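Local atomic coordinates of formiminoglutamase (Trypanosoma cruzi, PDB entry 4MYL), a protein that probably hydrolyses N-formimino-L-glutamate to glutamate and formamide, as a member of the manganese-binding arginase family. Residues D31-G36 with R111-F116; S147-R152 with L193-V198; S234-S239 with M279-P284. The protein carries 1 engineered substitution. One frame throughout, in Å; residues are numbered along the deposited sequence.

Going from the N terminus, contact 1 (31-36 with 111-116) comes first: the chain forms edge strand 83-88 and helix 94-110, then returns to pair strand 114-119 with strand 32-37. Contact 2 closes a much shorter loop than contact 1, from 147-152, after strand 141-145, to helix 192-200 near the other end of the sheet. Contact 3 follows, joining neighbouring strands 231-236 and 274-280 across helix 258-270. The three loops run in series and none nests in or crosses another. In space contact 3 lies between the others and touches both: Phe116 meets Met279, and Ser147 packs beside Asp238 and Ser239.

Contact 1 (D31-G36 with R111-F116); sequences DIVIIG and RGAFPF
Ile32 and Phe114 sit side by side in a parallel pairing that carries on through Val33 with Pro115 and Ile34 with Phe116. Four backbone bonds hold it. Phe114 N donates to Asp31 O (2.9 Å), Phe114 O takes the N-H of Val33, Val33 O takes the N-H of Phe116 (2.7 Å), and Ile35 N donates to Phe116 O. A water adds a second donor to Asp31 O and also donates to the carbonyl oxygen of Gly112, the glycine of positive phi in the Schellman motif that ends helix 94-110.

Phe116 can be followed outward. Its CB lies 4.0 Å from Val33 O and a looser 4.5 Å from Ile32 CG2. With CG anti to the backbone N (chi1 169°), the ring runs alongside Ile34, and its CD2 meets Ile34 CG1 at 4.1 Å. Farther out, CZ reaches Met279 CE at 3.7 Å, on the next strand, while the ring also meets that of Phe299. These are core strands of the arginase-type alpha/beta fold, an eight-stranded parallel sheet in which 32-37 has 83-88 as its other neighbour. Helix 290-307 packs on the face carrying Ile32, Ile34, Phe114 and Phe116. Helix 94-110 takes the face of Pro115, whose CB is 4.2 Å from Ile35 CD1. On that side Val33 CG2 sits at the edge of the Arg111 guanidinium, 3.7 Å from NH2, the same nitrogen that makes a salt bridge to Glu27.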
ATOM      1  N   ASP A  31     -25.550  24.000   3.695  1.00 21.30           N
ATOM      2  CA  ASP A  31     -24.223  24.582   3.842  1.00 20.27           C
ATOM      3  C   ASP A  31     -23.320  24.148   2.694  1.00 17.32           C
ATOM      4  O   ASP A  31     -22.530  24.935   2.170  1.00 16.58           O
ATOM      5  CB  ASP A  31     -23.652  24.128   5.170  1.00 17.15           C
ATOM      6  CG  ASP A  31     -24.590  24.442   6.315  1.00 20.10           C
ATOM      7  OD1 ASP A  31     -24.825  25.644   6.542  1.00 28.53           O
ATOM      8  OD2 ASP A  31     -25.104  23.500   6.962  1.00 19.36           O
ATOM      9  N   ILE A  32     -23.483  22.891   2.295  1.00 15.15           N
ATOM     10  CA  ILE A  32     -22.656  22.277   1.270  1.00 12.47           C
ATOM     11  C   ILE A  32     -23.537  21.680   0.183  1.00 17.69           C
ATOM     12  O   ILE A  32     -24.441  20.892   0.463  1.00 15.74           O
ATOM     13  CB  ILE A  32     -21.742  21.165   1.892  1.00 14.83           C
ATOM     14  CG1 ILE A  32     -20.695  21.789   2.835  1.00 11.87           C
ATOM     15  CG2 ILE A  32     -21.093  20.301   0.806  1.00 11.99           C
ATOM     16  CD1 ILE A  32     -20.055  20.803   3.793  1.00 11.56           C
ATOM     17  N   VAL A  33     -23.269  22.053  -1.064  1.00 16.02           N
ATOM     18  CA  VAL A  33     -24.017  21.496  -2.184  1.00 13.41           C
ATOM     19  C   VAL A  33     -23.133  20.629  -3.072  1.00 13.50           C
ATOM     20  O   VAL A  33     -22.090  21.077  -3.547  1.00 12.63           O
ATOM     21  CB  VAL A  33     -24.649  22.603  -3.012  1.00 14.90           C
ATOM     22  CG1 VAL A  33     -25.486  22.009  -4.151  1.00 12.11           C
ATOM     23  CG2 VAL A  33     -25.480  23.511  -2.090  1.00 18.27           C
ATOM     24  N   ILE A  34     -23.560  19.383  -3.266  1.00 12.02           N
ATOM     25  CA  ILE A  34     -22.846  18.418  -4.093  1.00 12.83           C
ATOM     26  C   ILE A  34     -23.376  18.449  -5.533  1.00 15.36           C
ATOM     27  O   ILE A  34     -24.581  18.342  -5.771  1.00 14.07           O
ATOM     28  CB  ILE A  34     -22.962  16.969  -3.525  1.00 11.36           C
ATOM     29  CG1 ILE A  34     -22.268  16.859  -2.164  1.00 12.87           C
ATOM     30  CG2 ILE A  34     -22.399  15.940  -4.512  1.00 12.02           C
ATOM     31  CD1 ILE A  34     -22.680  15.629  -1.382  1.00 17.21           C
ATOM     32  N   ILE A  35     -22.461  18.591  -6.484  1.00 13.38           N
ATOM     33  CA  ILE A  35     -22.796  18.630  -7.906  1.00 12.60           C
ATOM     34  C   ILE A  35     -21.972  17.564  -8.622  1.00 14.14           C
ATOM     35  O   ILE A  35     -20.758  17.505  -8.462  1.00 15.53           O
ATOM     36  CB  ILE A  35     -22.483  20.025  -8.506  1.00 12.01           C
ATOM     37  CG1 ILE A  35     -23.234  21.116  -7.729  1.00 14.01           C
ATOM     38  CG2 ILE A  35     -22.828  20.062  -9.979  1.00 15.03           C
ATOM     39  CD1 ILE A  35     -22.573  22.479  -7.747  1.00 12.61           C
ATOM     40  N   GLY A  36     -22.627  16.706  -9.391  1.00 14.56           N
ATOM     41  CA  GLY A  36     -21.927  15.667 -10.134  1.00 13.82           C
ATOM     42  C   GLY A  36     -21.610  16.112 -11.543  1.00 10.40           C
ATOM     43  O   GLY A  36     -22.357  16.894 -12.138  1.00 11.85           O
ATOM     44  N   ARG A 111     -24.547  32.804  -3.373  1.00 20.57           N
ATOM     45  CA  ARG A 111     -25.428  32.907  -2.222  1.00 20.63           C
ATOM     46  C   ARG A 111     -24.696  32.480  -0.957  1.00 32.41           C
ATOM     47  O   ARG A 111     -25.284  32.436   0.120  1.00 22.47           O
ATOM     48  CB  ARG A 111     -26.699  32.079  -2.401  1.00 21.14           C
ATOM     49  CG  ARG A 111     -26.540  30.664  -1.970  1.00 22.51           C
ATOM     50  CD  ARG A 111     -27.854  29.922  -1.947  1.00 30.65           C
ATOM     51  NE  ARG A 111     -27.589  28.499  -2.072  1.00 28.76           N
ATOM     52  CZ  ARG A 111     -27.574  27.855  -3.231  1.00 30.24           C
ATOM     53  NH1 ARG A 111     -27.846  28.512  -4.355  1.00 27.85           N
ATOM     54  NH2 ARG A 111     -27.300  26.558  -3.268  1.00 17.93           N
ATOM     55  N   GLY A 112     -23.413  32.155  -1.094  1.00 22.84           N
ATOM     56  CA  GLY A 112     -22.561  31.907   0.055  1.00 17.38           C
ATOM     57  C   GLY A 112     -22.534  30.474   0.541  1.00 15.75           C
ATOM     58  O   GLY A 112     -22.040  30.203   1.640  1.00 21.12           O
ATOM     59  N   ALA A 113     -23.076  29.554  -0.251  1.00 14.49           N
ATOM     60  CA  ALA A 113     -22.973  28.135   0.091  1.00 14.24           C
ATOM     61  C   ALA A 113     -21.673  27.558  -0.487  1.00 18.94           C
ATOM     62  O   ALA A 113     -20.959  28.242  -1.234  1.00 15.16           O
ATOM     63  CB  ALA A 113     -24.187  27.357  -0.391  1.00 13.86           C
ATOM     64  N   PHE A 114     -21.358  26.319  -0.119  1.00 15.42           N
ATOM     65  CA  PHE A 114     -20.102  25.685  -0.538  1.00 13.48           C
ATOM     66  C   PHE A 114     -20.372  24.600  -1.556  1.00 15.44           C
ATOM     67  O   PHE A 114     -20.972  23.576  -1.221  1.00 13.38           O
ATOM     68  CB  PHE A 114     -19.387  25.055   0.657  1.00 12.31           C
ATOM     69  CG  PHE A 114     -17.997  24.566   0.344  1.00 14.29           C
ATOM     70  CD1 PHE A 114     -17.793  23.315  -0.244  1.00 12.12           C
ATOM     71  CD2 PHE A 114     -16.893  25.349   0.648  1.00 12.65           C
ATOM     72  CE1 PHE A 114     -16.504  22.869  -0.530  1.00 13.64           C
ATOM     73  CE2 PHE A 114     -15.603  24.907   0.366  1.00 15.62           C
ATOM     74  CZ  PHE A 114     -15.412  23.667  -0.223  1.00 12.74           C
ATOM     75  N   PRO A 115     -19.920  24.809  -2.805  1.00 16.10           N
ATOM     76  CA  PRO A 115     -20.137  23.794  -3.843  1.00 12.75           C
ATOM     77  C   PRO A 115     -19.022  22.747  -3.795  1.00 14.16           C
ATOM     78  O   PRO A 115     -17.841  23.116  -3.763  1.00 12.11           O
ATOM     79  CB  PRO A 115     -20.029  24.593  -5.154  1.00 14.00           C
ATOM     80  CG  PRO A 115     -19.437  25.966  -4.781  1.00 16.50           C
ATOM     81  CD  PRO A 115     -19.130  25.951  -3.297  1.00 13.89           C
ATOM     82  N   PHE A 116     -19.393  21.468  -3.770  1.00 12.69           N
ATOM     83  CA  PHE A 116     -18.427  20.383  -3.906  1.00 10.46           C
ATOM     84  C   PHE A 116     -18.754  19.644  -5.182  1.00 10.13           C
ATOM     85  O   PHE A 116     -19.839  19.075  -5.301  1.00 12.88           O
ATOM     86  CB  PHE A 116     -18.498  19.408  -2.721  1.00 11.06           C
ATOM     87  CG  PHE A 116     -17.700  18.134  -2.932  1.00 11.21           C
ATOM     88  CD1 PHE A 116     -16.346  18.096  -2.668  1.00 13.49           C
ATOM     89  CD2 PHE A 116     -18.312  16.974  -3.410  1.00 12.81           C
ATOM     90  CE1 PHE A 116     -15.607  16.924  -2.871  1.00 13.94           C
ATOM     91  CE2 PHE A 116     -17.574  15.797  -3.604  1.00 11.93           C
ATOM     92  CZ  PHE A 116     -16.223  15.779  -3.334  1.00  9.82           C
TER
HETATM   93  O   HOH W   1     -21.965  27.519   3.354  1.00 26.07           O

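Contact 2 (S147-R152 with L193-V198); sequences SHLDVR and LHAQYV
Tyr197, whose backbone N donates to Leu193 O at 2.9 Å inside the helix, meets the loop through its ring: Val151 CB lies 3.9 Å from Tyr197 CD1, and the ring also makes a cation-pi contact with Arg167. One turn back, Val151 CG2 lies against His194 O at 3.7 Å. Across the contact itself the grip is apolar and ring-based. The CB of Arg152 sits over one face of the His194 imidazole, shifted toward the rim, as a CH-pi contact 3.8 Å from the ring centroid and 26° off its normal. The Arg152 side chain then turns at chi3 (70°), which brings the guanidinium back to the histidine: His194 CE1 stands over the middle of its face, 3.5 Å from Arg152 CZ. The two planes are 55° apart, so this is a tilted approach and not a parallel stack. Arg152 NH2 makes a salt bridge to Asp15 of the second subunit, so this arginine also joins two subunits. His194 NE2, buried beneath Arg152 CB, has no polar partner in the model.

The loop concerned follows strand 141-145 and carries the manganese ligands His148 and Asp150 of the arginase-family site; alternating with them, Leu149 and Val151 point to helix 192-200. Leu149 CD1 is wedged tightly against the helix backbone, 3.4 Å from Ala195 CA. Val151 CG2 meets Val198 CG2 at 4.0 Å.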
ATOM      1  N   SER A 147      -0.792  14.806  -9.742  1.00  9.85           N
ATOM      2  CA  SER A 147       0.524  14.333 -10.163  1.00  8.54           C
ATOM      3  C   SER A 147       1.023  15.060 -11.421  1.00  8.86           C
ATOM      4  O   SER A 147       2.227  15.125 -11.669  1.00 11.59           O
ATOM      5  CB  SER A 147       0.470  12.830 -10.439  1.00 10.07           C
ATOM      6  OG  SER A 147      -0.527  12.543 -11.398  1.00 12.29           O
ATOM      7  N   HIS A 148       0.077  15.581 -12.205  1.00 14.78           N
ATOM      8  CA  HIS A 148       0.344  16.347 -13.433  1.00 12.52           C
ATOM      9  C   HIS A 148       0.119  17.833 -13.191  1.00 12.19           C
ATOM     10  O   HIS A 148      -0.518  18.212 -12.209  1.00 12.78           O
ATOM     11  CB  HIS A 148      -0.567  15.880 -14.578  1.00 10.87           C
ATOM     12  CG  HIS A 148      -0.297  14.479 -15.031  1.00 14.52           C
ATOM     13  ND1 HIS A 148      -0.865  13.375 -14.425  1.00 18.60           N
ATOM     14  CD2 HIS A 148       0.488  13.999 -16.023  1.00 16.56           C
ATOM     15  CE1 HIS A 148      -0.444  12.278 -15.027  1.00 16.77           C
ATOM     16  NE2 HIS A 148       0.372  12.628 -16.004  1.00 20.97           N
ATOM     17  N   LEU A 149       0.632  18.667 -14.097  1.00 11.76           N
ATOM     18  CA  LEU A 149       0.483  20.119 -13.983  1.00 10.28           C
ATOM     19  C   LEU A 149      -0.809  20.642 -14.634  1.00 13.10           C
ATOM     20  O   LEU A 149      -1.295  21.722 -14.279  1.00 13.67           O
ATOM     21  CB  LEU A 149       1.709  20.843 -14.559  1.00 10.18           C
ATOM     22  CG  LEU A 149       3.059  20.513 -13.900  1.00 14.73           C
ATOM     23  CD1 LEU A 149       4.187  21.350 -14.509  1.00 15.73           C
ATOM     24  CD2 LEU A 149       2.999  20.726 -12.412  1.00 13.83           C
ATOM     25  N   ASP A 150      -1.353  19.873 -15.581  1.00 10.30           N
ATOM     26  CA  ASP A 150      -2.623  20.192 -16.219  1.00  9.78           C
ATOM     27  C   ASP A 150      -2.627  21.563 -16.876  1.00 12.95           C
ATOM     28  O   ASP A 150      -3.629  22.293 -16.804  1.00 16.06           O
ATOM     29  CB  ASP A 150      -3.768  20.078 -15.223  1.00 11.92           C
ATOM     30  CG  ASP A 150      -3.816  18.732 -14.591  1.00 18.03           C
ATOM     31  OD1 ASP A 150      -3.851  17.741 -15.346  1.00 17.15           O
ATOM     32  OD2 ASP A 150      -3.781  18.660 -13.348  1.00 21.26           O
ATOM     33  N   VAL A 151      -1.513  21.891 -17.528  1.00 13.98           N
ATOM     34  CA  VAL A 151      -1.366  23.168 -18.226  1.00 13.62           C
ATOM     35  C   VAL A 151      -0.912  22.980 -19.674  1.00 19.89           C
ATOM     36  O   VAL A 151      -0.753  23.951 -20.403  1.00 17.91           O
ATOM     37  CB  VAL A 151      -0.379  24.128 -17.487  1.00 14.69           C
ATOM     38  CG1 VAL A 151      -0.939  24.537 -16.117  1.00 13.93           C
ATOM     39  CG2 VAL A 151       1.002  23.480 -17.341  1.00 13.21           C
ATOM     40  N   ARG A 152      -0.711  21.738 -20.102  1.00 16.00           N
ATOM     41  CA  ARG A 152      -0.249  21.506 -21.472  1.00 21.56           C
ATOM     42  C   ARG A 152      -1.202  22.077 -22.543  1.00 18.31           C
ATOM     43  O   ARG A 152      -2.413  22.166 -22.337  1.00 21.98           O
ATOM     44  CB  ARG A 152       0.070  20.019 -21.712  1.00 20.72           C
ATOM     45  CG  ARG A 152      -1.112  19.083 -21.652  1.00 21.88           C
ATOM     46  CD  ARG A 152      -0.663  17.649 -21.923  1.00 28.75           C
ATOM     47  NE  ARG A 152       0.143  17.106 -20.830  1.00 46.41           N
ATOM     48  CZ  ARG A 152       1.271  16.414 -20.990  1.00 55.95           C
ATOM     49  NH1 ARG A 152       1.742  16.171 -22.210  1.00 47.19           N
ATOM     50  NH2 ARG A 152       1.933  15.961 -19.928  1.00 53.39           N
ATOM     51  N   LEU A 193       8.600  21.823 -20.235  1.00 15.57           N
ATOM     52  CA  LEU A 193       7.936  23.003 -20.794  1.00 12.80           C
ATOM     53  C   LEU A 193       6.741  23.406 -19.955  1.00 12.31           C
ATOM     54  O   LEU A 193       6.446  24.580 -19.798  1.00 17.91           O
ATOM     55  CB  LEU A 193       7.458  22.752 -22.227  1.00 14.44           C
ATOM     56  CG  LEU A 193       8.482  22.386 -23.304  1.00 23.90           C
ATOM     57  CD1 LEU A 193       7.859  22.621 -24.658  1.00 18.65           C
ATOM     58  CD2 LEU A 193       9.760  23.191 -23.160  1.00 20.27           C
ATOM     59  N   HIS A 194       6.030  22.419 -19.436  1.00 14.94           N
ATOM     60  CA  HIS A 194       4.857  22.683 -18.615  1.00 13.61           C
ATOM     61  C   HIS A 194       5.240  23.292 -17.275  1.00 12.09           C
ATOM     62  O   HIS A 194       4.601  24.223 -16.816  1.00 14.52           O
ATOM     63  CB  HIS A 194       4.055  21.397 -18.456  1.00 18.44           C
ATOM     64  CG  HIS A 194       3.824  20.689 -19.758  1.00 27.41           C
ATOM     65  ND1 HIS A 194       3.909  19.319 -19.895  1.00 37.44           N
ATOM     66  CD2 HIS A 194       3.560  21.174 -20.996  1.00 20.32           C
ATOM     67  CE1 HIS A 194       3.681  18.989 -21.155  1.00 27.99           C
ATOM     68  NE2 HIS A 194       3.468  20.097 -21.843  1.00 25.43           N
ATOM     69  N   ALA A 195       6.288  22.768 -16.649  1.00 14.53           N
ATOM     70  CA  ALA A 195       6.808  23.362 -15.415  1.00 14.48           C
ATOM     71  C   ALA A 195       7.216  24.815 -15.658  1.00 12.58           C
ATOM     72  O   ALA A 195       6.898  25.689 -14.875  1.00 12.70           O
ATOM     73  CB  ALA A 195       7.973  22.566 -14.893  1.00 12.23           C
ATOM     74  N   GLN A 196       7.926  25.056 -16.757  1.00 17.03           N
ATOM     75  CA  GLN A 196       8.343  26.409 -17.156  1.00 12.76           C
ATOM     76  C   GLN A 196       7.148  27.337 -17.367  1.00 11.28           C
ATOM     77  O   GLN A 196       7.181  28.500 -16.954  1.00 14.41           O
ATOM     78  CB  GLN A 196       9.179  26.316 -18.427  1.00 11.91           C
ATOM     79  CG  GLN A 196       9.601  27.622 -19.020  1.00 13.92           C
ATOM     80  CD  GLN A 196      10.436  27.410 -20.272  1.00 13.24           C
ATOM     81  OE1 GLN A 196       9.899  27.286 -21.370  1.00 20.51           O
ATOM     82  NE2 GLN A 196      11.736  27.332 -20.112  1.00 13.06           N
ATOM     83  N   TYR A 197       6.096  26.819 -18.001  1.00 13.58           N
ATOM     84  CA  TYR A 197       4.843  27.561 -18.183  1.00  9.67           C
ATOM     85  C   TYR A 197       4.281  28.039 -16.843  1.00 13.34           C
ATOM     86  O   TYR A 197       3.915  29.202 -16.690  1.00 14.07           O
ATOM     87  CB  TYR A 197       3.799  26.720 -18.928  1.00 11.37           C
ATOM     88  CG  TYR A 197       2.505  27.469 -19.182  1.00 14.20           C
ATOM     89  CD1 TYR A 197       1.466  27.424 -18.264  1.00 12.87           C
ATOM     90  CD2 TYR A 197       2.332  28.238 -20.329  1.00 15.31           C
ATOM     91  CE1 TYR A 197       0.288  28.115 -18.471  1.00 18.35           C
ATOM     92  CE2 TYR A 197       1.154  28.939 -20.548  1.00 16.53           C
ATOM     93  CZ  TYR A 197       0.130  28.875 -19.603  1.00 22.66           C
ATOM     94  OH  TYR A 197      -1.054  29.557 -19.788  1.00 22.08           O
ATOM     95  N   VAL A 198       4.204  27.139 -15.865  1.00 12.99           N
ATOM     96  CA  VAL A 198       3.724  27.531 -14.544  1.00 14.16           C
ATOM     97  C   VAL A 198       4.620  28.593 -13.903  1.00 12.48           C
ATOM     98  O   VAL A 198       4.130  29.618 -13.440  1.00 14.14           O
ATOM     99  CB  VAL A 198       3.611  26.340 -13.577  1.00 14.02           C
ATOM    100  CG1 VAL A 198       3.129  26.835 -12.220  1.00 16.96           C
ATOM    101  CG2 VAL A 198       2.653  25.298 -14.124  1.00 13.81           C
TER

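Contact 3 (S234-S239 with M279-P284); sequences SFDVDS and MSELNP
Strand ends 234-236 and 279-280 run parallel, with Ser280 N donating to Phe235 O (3.1 Å) and Ser280 O taking the N-H of Val237 at 2.9 Å. Past this point the chains diverge, and Val237 fills the fork: with CG1 anti to the carbonyl carbon (chi1 -68°), CG2 falls between the backbone N and C and lies against Ser280 O and Leu282 N, while CG1 rests on Met279 CG at 3.9 Å. On the side of Asp236, Glu281 brings its aliphatic part across two carboxylates. Its CG is 3.2 Å from Asp236 OD1 and 3.5 Å from Asp238 OD1. Beyond CG the glutamate bends away, so that OE1 meets Ser249 OG and OE2 the backbone N of Cys43 and of Asn122. Asp236 OD1 accepts from Asp238 N (3.0 Å), an Asx turn, and Asp236 O is gripped by both N and OG of Ser239. This turn fixes how the two aspartates stand, and Asp238 OD2 is held by Cys250 N. In the manganese-bound protein Asp236 binds both ions and Asp238 the second; with Asn122, Asp146, His148 and Asp150 they make up the binuclear site at the C-terminal ends of the sheet strands, the hallmark of the arginase fold.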
ATOM      1  N   SER A 234      -8.733  22.056  -5.491  1.00  8.12           N
ATOM      2  CA  SER A 234      -8.988  21.123  -6.593  1.00 11.12           C
ATOM      3  C   SER A 234      -8.193  19.835  -6.369  1.00 14.03           C
ATOM      4  O   SER A 234      -6.961  19.836  -6.480  1.00 13.05           O
ATOM      5  CB  SER A 234      -8.596  21.754  -7.930  1.00 12.09           C
ATOM      6  OG  SER A 234      -9.096  20.995  -9.011  1.00 15.38           O
ATOM      7  N   PHE A 235      -8.895  18.754  -6.033  1.00  8.99           N
ATOM      8  CA  PHE A 235      -8.226  17.513  -5.627  1.00 10.17           C
ATOM      9  C   PHE A 235      -8.364  16.447  -6.715  1.00  8.62           C
ATOM     10  O   PHE A 235      -9.384  15.792  -6.817  1.00 11.67           O
ATOM     11  CB  PHE A 235      -8.781  16.980  -4.286  1.00 10.04           C
ATOM     12  CG  PHE A 235      -7.749  16.251  -3.443  1.00 10.26           C
ATOM     13  CD1 PHE A 235      -6.867  15.363  -4.017  1.00  8.74           C
ATOM     14  CD2 PHE A 235      -7.644  16.496  -2.086  1.00  9.29           C
ATOM     15  CE1 PHE A 235      -5.921  14.718  -3.258  1.00  8.37           C
ATOM     16  CE2 PHE A 235      -6.691  15.844  -1.317  1.00 10.92           C
ATOM     17  CZ  PHE A 235      -5.828  14.964  -1.912  1.00  9.49           C
ATOM     18  N   ASP A 236      -7.334  16.295  -7.532  1.00  8.61           N
ATOM     19  CA  ASP A 236      -7.306  15.259  -8.542  1.00 11.07           C
ATOM     20  C   ASP A 236      -6.802  13.959  -7.899  1.00  9.65           C
ATOM     21  O   ASP A 236      -5.693  13.919  -7.393  1.00 11.94           O
ATOM     22  CB  ASP A 236      -6.383  15.713  -9.679  1.00 14.14           C
ATOM     23  CG  ASP A 236      -6.478  14.837 -10.911  1.00 12.59           C
ATOM     24  OD1 ASP A 236      -6.566  13.602 -10.782  1.00 12.74           O
ATOM     25  OD2 ASP A 236      -6.428  15.390 -12.025  1.00 14.09           O
ATOM     26  N   VAL A 237      -7.609  12.905  -7.898  1.00  8.51           N
ATOM     27  CA  VAL A 237      -7.223  11.720  -7.153  1.00  9.86           C
ATOM     28  C   VAL A 237      -6.068  10.957  -7.821  1.00 11.05           C
ATOM     29  O   VAL A 237      -5.552   9.976  -7.262  1.00 11.47           O
ATOM     30  CB  VAL A 237      -8.431  10.794  -6.833  1.00 14.62           C
ATOM     31  CG1 VAL A 237      -9.346  11.474  -5.834  1.00 11.32           C
ATOM     32  CG2 VAL A 237      -9.191  10.396  -8.083  1.00  9.41           C
ATOM     33  N   ASP A 238      -5.672  11.408  -9.014  1.00  8.80           N
ATOM     34  CA  ASP A 238      -4.479  10.879  -9.675  1.00 10.63           C
ATOM     35  C   ASP A 238      -3.228  11.115  -8.822  1.00  9.31           C
ATOM     36  O   ASP A 238      -2.177  10.484  -9.031  1.00 10.18           O
ATOM     37  CB  ASP A 238      -4.288  11.507 -11.061  1.00 11.10           C
ATOM     38  CG  ASP A 238      -5.213  10.906 -12.131  1.00 14.22           C
ATOM     39  OD1 ASP A 238      -5.300  11.508 -13.226  1.00 13.82           O
ATOM     40  OD2 ASP A 238      -5.848   9.852 -11.897  1.00 12.96           O
ATOM     41  N   SER A 239      -3.349  12.032  -7.861  1.00  9.55           N
ATOM     42  CA  SER A 239      -2.246  12.389  -6.964  1.00  9.63           C
ATOM     43  C   SER A 239      -1.987  11.362  -5.852  1.00  9.69           C
ATOM     44  O   SER A 239      -0.966  11.445  -5.177  1.00  9.99           O
ATOM     45  CB  SER A 239      -2.480  13.761  -6.336  1.00  8.78           C
ATOM     46  OG  SER A 239      -3.614  13.738  -5.498  1.00  9.08           O
ATOM     47  N   MET A 279     -13.262  17.249  -7.092  1.00  8.82           N
ATOM     48  CA  MET A 279     -12.560  15.977  -6.967  1.00  9.71           C
ATOM     49  C   MET A 279     -12.661  15.290  -8.317  1.00  9.97           C
ATOM     50  O   MET A 279     -13.748  14.921  -8.730  1.00 11.00           O
ATOM     51  CB  MET A 279     -13.216  15.125  -5.866  1.00  9.68           C
ATOM     52  CG  MET A 279     -12.507  13.808  -5.580  1.00 11.37           C
ATOM     53  SD  MET A 279     -13.300  12.872  -4.246  1.00 16.30           S
ATOM     54  CE  MET A 279     -12.985  13.998  -2.885  1.00  9.21           C
ATOM     55  N   SER A 280     -11.534  15.132  -9.006  1.00 11.73           N
ATOM     56  CA  SER A 280     -11.513  14.632 -10.386  0.50 11.48           C
ATOM     57  C   SER A 280     -10.772  13.304 -10.541  1.00 10.96           C
ATOM     58  O   SER A 280      -9.890  12.988  -9.745  1.00 10.91           O
ATOM     59  CB  SER A 280     -10.844  15.652 -11.314  0.50 11.85           C
ATOM     60  OG  SER A 280     -11.461  16.919 -11.245  0.50 13.49           O
ATOM     61  N   GLU A 281     -11.140  12.557 -11.584  1.00 10.68           N
ATOM     62  CA  GLU A 281     -10.453  11.348 -12.064  1.00  9.79           C
ATOM     63  C   GLU A 281     -10.753  10.044 -11.311  1.00 10.77           C
ATOM     64  O   GLU A 281     -10.086   9.023 -11.550  1.00 11.54           O
ATOM     65  CB  GLU A 281      -8.940  11.568 -12.235  1.00 12.75           C
ATOM     66  CG  GLU A 281      -8.550  12.754 -13.141  1.00 12.90           C
ATOM     67  CD  GLU A 281      -9.072  12.636 -14.572  1.00 16.86           C
ATOM     68  OE1 GLU A 281      -9.611  11.564 -14.935  1.00 15.99           O
ATOM     69  OE2 GLU A 281      -8.939  13.620 -15.335  1.00 13.44           O
ATOM     70  N   LEU A 282     -11.761  10.059 -10.438  1.00  9.95           N
ATOM     71  CA  LEU A 282     -12.252   8.807  -9.860  1.00 10.36           C
ATOM     72  C   LEU A 282     -12.764   7.927 -11.006  1.00 10.57           C
ATOM     73  O   LEU A 282     -13.645   8.329 -11.759  1.00 13.28           O
ATOM     74  CB  LEU A 282     -13.382   9.051  -8.843  1.00  9.67           C
ATOM     75  CG  LEU A 282     -13.868   7.803  -8.096  1.00  9.46           C
ATOM     76  CD1 LEU A 282     -12.742   7.224  -7.266  1.00 12.73           C
ATOM     77  CD2 LEU A 282     -15.065   8.126  -7.220  1.00  8.20           C
ATOM     78  N   ASN A 283     -12.208   6.730 -11.146  1.00 10.74           N
ATOM     79  CA  ASN A 283     -12.534   5.886 -12.287  1.00 10.44           C
ATOM     80  C   ASN A 283     -12.876   4.460 -11.861  1.00 12.35           C
ATOM     81  O   ASN A 283     -11.977   3.629 -11.653  1.00 12.45           O
ATOM     82  CB  ASN A 283     -11.380   5.889 -13.287  1.00 11.31           C
ATOM     83  CG  ASN A 283     -11.756   5.260 -14.593  1.00 10.33           C
ATOM     84  OD1 ASN A 283     -12.566   4.352 -14.625  1.00 16.68           O
ATOM     85  ND2 ASN A 283     -11.180   5.736 -15.673  1.00 12.44           N
ATOM     86  N   PRO A 284     -14.181   4.177 -11.710  1.00 12.93           N
ATOM     87  CA  PRO A 284     -14.631   2.877 -11.198  1.00 11.96           C
ATOM     88  C   PRO A 284     -14.442   1.732 -12.190  1.00 15.73           C
ATOM     89  O   PRO A 284     -14.528   0.576 -11.782  1.00 14.29           O
ATOM     90  CB  PRO A 284     -16.117   3.109 -10.914  1.00 14.55           C
ATOM     91  CG  PRO A 284     -16.250   4.597 -10.735  1.00 15.09           C
ATOM     92  CD  PRO A 284     -15.265   5.178 -11.713  1.00 10.51           C
TER